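Transcriptional activator II (Enterobacteria phage lambda, PDB 1ZS4) activates transcription from the phage promoters for repressor and integrase, binding DNA as a homotetramer to establish the latent state. Local coordinates at residues 37-40 with 41-45; 62-65 with 66-69. All coordinates share one frame; numbering follows the deposited sequence.

How the contacts relate
Contact 1 (37-40 with 41-45) comes first along the chain and lies on helix 38-47, the DNA-reading helix of the helix-turn-helix. Contact 2 (62-65 with 66-69) follows after helix 49-59, where a loop leads into the final helix 65-78. Their centres are 37 Å apart, their nearest atoms about 23 Å, and they sit on opposite sides of the chain's centre. Both are local contacts within an all-helical chain, and both touch the second subunit, but of the two contact 1 alone also meets bases and phosphates. The subunit contact at 62-69 thus lies about 26 Å (nearest atoms) from the bound nucleic acid, while the one at Trp44 adjoins it.

Contact 1 of 2, residues 37-40 with 41-45; sequences DKSQ and ISRWK. With nucleotides of chain B; nucleotides of chain A.
Trp44 N donates to Gln40 O over 2.7 Å, a backbone bond within the recognition helix of a helix-turn-helix, and the side chains of both residues hold the DNA backbone of chain B. Gln40 NE2 divides its two N-H groups between DG18 of chain B OP2 (2.8 Å) and the base atom DG18 of chain B N7 (2.8 Å), so one amide links phosphate to base and its rotation is fixed. Gln40 chi1, -100°, lies off the staggered values, consistent with the amide being drawn to both acceptors. Trp44 NE1 reaches DC17 of chain B OP2 at 3.0 Å with a nearly straight N-H...O angle of 173°; the oxygen lies at the indole edge, while Gln40 O sits over one ring face. Arg43 NH1 donates to a water at 2.8 Å, which also lies within bonding range of Ser39 OG, Gln40 OE1 and DG18 of chain B O6; Ser39 OG is also hydrogen-bonded to a cytosine N4, and Arg43 NH2 to a guanine N7. On the other strand, Ser42 OG and Lys45 NZ converge on DT8 of chain A OP2, each at 2.8 Å. Asp37 is the N-cap: its OD1 accepts from Ser39 N, and its own N donates to DG18 of chain B OP2. Trp44 meets Trp48 of its own chain and Trp48 of the second subunit edge-to-face. Lys38, extended toward a guanine N7, lays its CG 3.8 Å from the methyl C7 of DT8 of chain A.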
# COMPACT_ATOMS: atom_id res chain seq x y z
N ASP C 37 1.67 -27.52 0.57
CA ASP C 37 1.59 -28.87 -0.01
C ASP C 37 2.09 -28.85 -1.45
O ASP C 37 2.09 -27.80 -2.09
CB ASP C 37 0.15 -29.38 0.01
CG ASP C 37 0.07 -30.87 -0.23
OD1 ASP C 37 -0.22 -31.31 -1.36
OD2 ASP C 37 0.29 -31.63 0.73
N LYS C 38 2.52 -30.00 -1.96
CA LYS C 38 2.98 -30.04 -3.34
C LYS C 38 1.84 -29.67 -4.28
O LYS C 38 2.09 -29.18 -5.38
CB LYS C 38 3.52 -31.42 -3.70
CG LYS C 38 2.56 -32.56 -3.46
CD LYS C 38 3.23 -33.89 -3.80
CE LYS C 38 2.25 -35.06 -3.72
NZ LYS C 38 2.86 -36.35 -4.21
N SER C 39 0.59 -29.89 -3.86
CA SER C 39 -0.56 -29.57 -4.69
C SER C 39 -0.65 -28.05 -4.87
O SER C 39 -1.16 -27.57 -5.90
CB SER C 39 -1.88 -30.13 -4.10
OG SER C 39 -2.22 -29.56 -2.83
N GLN C 40 -0.14 -27.31 -3.89
CA GLN C 40 -0.15 -25.85 -3.99
C GLN C 40 0.93 -25.39 -4.97
O GLN C 40 0.67 -24.57 -5.86
CB GLN C 40 0.08 -25.21 -2.61
CG GLN C 40 -1.23 -24.74 -1.94
CD GLN C 40 -2.36 -25.73 -2.08
OE1 GLN C 40 -3.14 -25.65 -3.04
NE2 GLN C 40 -2.46 -26.68 -1.15
N ILE C 41 2.15 -25.92 -4.84
CA ILE C 41 3.19 -25.50 -5.78
C ILE C 41 2.71 -25.84 -7.19
O ILE C 41 2.84 -25.02 -8.12
CB ILE C 41 4.54 -26.21 -5.49
CG1 ILE C 41 5.04 -25.81 -4.09
CG2 ILE C 41 5.60 -25.83 -6.57
CD1 ILE C 41 5.11 -24.31 -3.88
N SER C 42 2.12 -27.02 -7.35
CA SER C 42 1.61 -27.45 -8.64
C SER C 42 0.59 -26.45 -9.19
O SER C 42 0.70 -25.98 -10.33
CB SER C 42 0.95 -28.84 -8.49
OG SER C 42 0.50 -29.34 -9.74
N ARG C 43 -0.40 -26.10 -8.36
CA ARG C 43 -1.43 -25.17 -8.80
C ARG C 43 -0.93 -23.75 -9.01
O ARG C 43 -1.42 -23.05 -9.90
CB ARG C 43 -2.62 -25.22 -7.84
CG ARG C 43 -3.45 -26.49 -8.07
CD ARG C 43 -4.55 -26.77 -7.05
NE ARG C 43 -5.46 -27.77 -7.63
CZ ARG C 43 -5.77 -28.94 -7.08
NH1 ARG C 43 -5.28 -29.29 -5.90
NH2 ARG C 43 -6.57 -29.77 -7.75
N TRP C 44 0.05 -23.33 -8.22
CA TRP C 44 0.60 -21.98 -8.35
C TRP C 44 1.22 -21.79 -9.75
O TRP C 44 1.21 -20.68 -10.27
CB TRP C 44 1.66 -21.68 -7.29
CG TRP C 44 1.16 -21.49 -5.87
CD1 TRP C 44 -0.12 -21.64 -5.41
CD2 TRP C 44 1.97 -21.19 -4.72
NE1 TRP C 44 -0.16 -21.46 -4.03
CE2 TRP C 44 1.11 -21.19 -3.59
CE3 TRP C 44 3.34 -20.93 -4.54
CZ2 TRP C 44 1.58 -20.93 -2.29
CZ3 TRP C 44 3.81 -20.67 -3.26
CH2 TRP C 44 2.92 -20.67 -2.14
N LYS C 45 1.74 -22.86 -10.34
CA LYS C 45 2.34 -22.77 -11.68
C LYS C 45 1.33 -22.20 -12.67
O LYS C 45 1.69 -21.50 -13.62
CB LYS C 45 2.78 -24.16 -12.16
CG LYS C 45 3.84 -24.80 -11.28
CD LYS C 45 4.11 -26.23 -11.73
CE LYS C 45 5.10 -26.91 -10.81
NZ LYS C 45 5.23 -28.40 -11.08
P DC B 17 -2.58 -21.13 -1.06
OP1 DC B 17 -1.30 -20.61 -0.55
OP2 DC B 17 -2.72 -21.53 -2.48
O5' DC B 17 -2.81 -22.43 -0.18
C5' DC B 17 -4.07 -22.72 0.27
C4' DC B 17 -4.01 -23.40 1.61
O4' DC B 17 -5.37 -23.84 1.69
C3' DC B 17 -3.15 -24.66 1.59
O3' DC B 17 -2.38 -25.03 2.74
C2' DC B 17 -4.09 -25.74 1.12
C1' DC B 17 -5.46 -25.25 1.52
N1 DC B 17 -6.29 -25.49 0.34
C2 DC B 17 -7.35 -26.35 0.46
O2 DC B 17 -7.59 -26.82 1.59
N3 DC B 17 -8.09 -26.65 -0.63
C4 DC B 17 -7.78 -26.11 -1.82
N4 DC B 17 -8.53 -26.43 -2.87
C5 DC B 17 -6.69 -25.21 -1.97
C6 DC B 17 -5.98 -24.92 -0.87
P DT A 8 2.82 -30.77 -12.09
OP1 DT A 8 2.93 -30.12 -13.42
OP2 DT A 8 2.94 -29.94 -10.87
O5' DT A 8 1.43 -31.57 -12.08
C5' DT A 8 1.21 -32.54 -13.09
C4' DT A 8 -0.22 -33.05 -13.11
O4' DT A 8 -0.47 -33.94 -11.98
C3' DT A 8 -1.30 -31.97 -13.01
O3' DT A 8 -2.44 -32.39 -13.79
C2' DT A 8 -1.58 -31.91 -11.51
C1' DT A 8 -1.44 -33.37 -11.11
N1 DT A 8 -1.09 -33.73 -9.71
C2 DT A 8 -1.79 -34.77 -9.11
O2 DT A 8 -2.71 -35.37 -9.66
N3 DT A 8 -1.39 -35.07 -7.83
C4 DT A 8 -0.39 -34.46 -7.11
O4 DT A 8 -0.13 -34.85 -5.98
C5 DT A 8 0.29 -33.38 -7.78
C7 DT A 8 1.38 -32.65 -7.04
C6 DT A 8 -0.08 -33.06 -9.03
P DG B 18 -1.32 -26.24 2.62
OP1 DG B 18 -0.29 -26.06 3.66
OP2 DG B 18 -0.90 -26.43 1.20
O5' DG B 18 -2.17 -27.53 3.03
C5' DG B 18 -2.73 -27.61 4.33
C4' DG B 18 -3.22 -29.01 4.63
O4' DG B 18 -4.35 -29.33 3.78
C3' DG B 18 -2.21 -30.13 4.37
O3' DG B 18 -2.42 -31.15 5.35
C2' DG B 18 -2.49 -30.52 2.93
C1' DG B 18 -3.99 -30.30 2.79
N9 DG B 18 -4.41 -29.78 1.49
C8 DG B 18 -3.75 -28.85 0.71
N7 DG B 18 -4.35 -28.61 -0.42
C5 DG B 18 -5.48 -29.43 -0.39
C6 DG B 18 -6.52 -29.61 -1.35
O6 DG B 18 -6.67 -29.05 -2.46
N1 DG B 18 -7.45 -30.54 -0.92
C2 DG B 18 -7.41 -31.21 0.28
N2 DG B 18 -8.41 -32.07 0.50
N3 DG B 18 -6.46 -31.05 1.18
C4 DG B 18 -5.53 -30.15 0.78
O HOH W 1 -4.48 -27.89 -3.63

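Contact 2 of 2, residues 62-65 with 66-69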
# COMPACT_ATOMS: atom_id res chain seq x y z
N GLY C 62 12.62 -0.67 -14.15
CA GLY C 62 12.97 0.31 -13.14
C GLY C 62 12.13 1.57 -13.12
O GLY C 62 10.97 1.55 -13.50
N VAL C 63 12.74 2.67 -12.68
CA VAL C 63 12.05 3.95 -12.57
C VAL C 63 12.74 5.02 -13.42
O VAL C 63 13.91 5.32 -13.21
CB VAL C 63 12.04 4.43 -11.09
CG1 VAL C 63 11.20 5.68 -10.95
CG2 VAL C 63 11.50 3.31 -10.18
N VAL C 64 12.01 5.59 -14.38
CA VAL C 64 12.59 6.63 -15.25
C VAL C 64 12.79 7.92 -14.44
O VAL C 64 12.11 8.14 -13.44
CB VAL C 64 11.69 6.92 -16.47
CG1 VAL C 64 11.59 5.67 -17.35
CG2 VAL C 64 10.31 7.36 -16.02
N ASP C 65 13.72 8.76 -14.88
CA ASP C 65 14.02 10.01 -14.17
C ASP C 65 12.81 10.84 -13.75
O ASP C 65 12.71 11.26 -12.59
CB ASP C 65 14.94 10.91 -15.00
CG ASP C 65 16.31 10.31 -15.22
OD1 ASP C 65 16.78 9.49 -14.39
OD2 ASP C 65 16.94 10.68 -16.24
N ASP C 66 11.89 11.11 -14.68
CA ASP C 66 10.70 11.90 -14.36
C ASP C 66 9.96 11.32 -13.17
O ASP C 66 9.56 12.04 -12.26
CB ASP C 66 9.72 11.95 -15.54
CG ASP C 66 10.16 12.88 -16.65
OD1 ASP C 66 10.64 13.99 -16.34
OD2 ASP C 66 10.01 12.50 -17.83
N ASP C 67 9.74 10.02 -13.22
CA ASP C 67 9.03 9.32 -12.16
C ASP C 67 9.78 9.34 -10.82
O ASP C 67 9.17 9.51 -9.76
CB ASP C 67 8.77 7.86 -12.58
CG ASP C 67 7.77 7.76 -13.73
OD1 ASP C 67 7.67 6.68 -14.33
OD2 ASP C 67 7.09 8.77 -14.01
N MET C 68 11.10 9.17 -10.88
CA MET C 68 11.93 9.18 -9.68
C MET C 68 11.90 10.57 -9.02
O MET C 68 11.87 10.67 -7.79
CB MET C 68 13.37 8.80 -10.00
CG MET C 68 14.30 8.72 -8.77
SD MET C 68 13.69 7.72 -7.37
CE MET C 68 13.99 6.07 -7.98
N ALA C 69 11.93 11.62 -9.84
CA ALA C 69 11.90 12.97 -9.28
C ALA C 69 10.58 13.21 -8.57
O ALA C 69 10.54 13.85 -7.51
CB ALA C 69 12.10 14.01 -10.40
O HOH W 2 9.25 4.81 -14.29
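The carboxylate of Asp67 has the CG2 methyl of Val64 over one of its faces: CG2 stands 3.4 Å from Asp67 CG and 3.2 Å from Asp67 OD1. Chi1 of Asp67, -68°, swings CG to the side of its backbone N, back toward Val64. Val64 is the N-cap of helix 65-78 and Asp67 the third residue of its first turn, but Val64 has no side-chain acceptor and cannot complete a capping box. A water accepts from Val64 N at 2.9 Å and probably bridges it to Asp67 OD1, though that second leg is too short to be trusted and leaves the bridge doubtful. Asp65, Asp66 and Asp67 put three carboxylates at this helix start, where their charge would probably suit the helix dipole. One residue ahead of the cap, Val63 meets Met68 as a hydrophobic staple, with Val63 CG1 3.9 Å from Met68 CB. The methionine chain bends back at chi2 (50°) and chi3 (77°), bringing its CE to 4.0 Å from Val63 CB. Met68 N donates to Val64 O at 2.9 Å, closing the first turn, and Ala69 N does likewise to Asp65 O. In the second subunit, Arg70 NH2 donates to Val63 O and Gln74 packs on Met68.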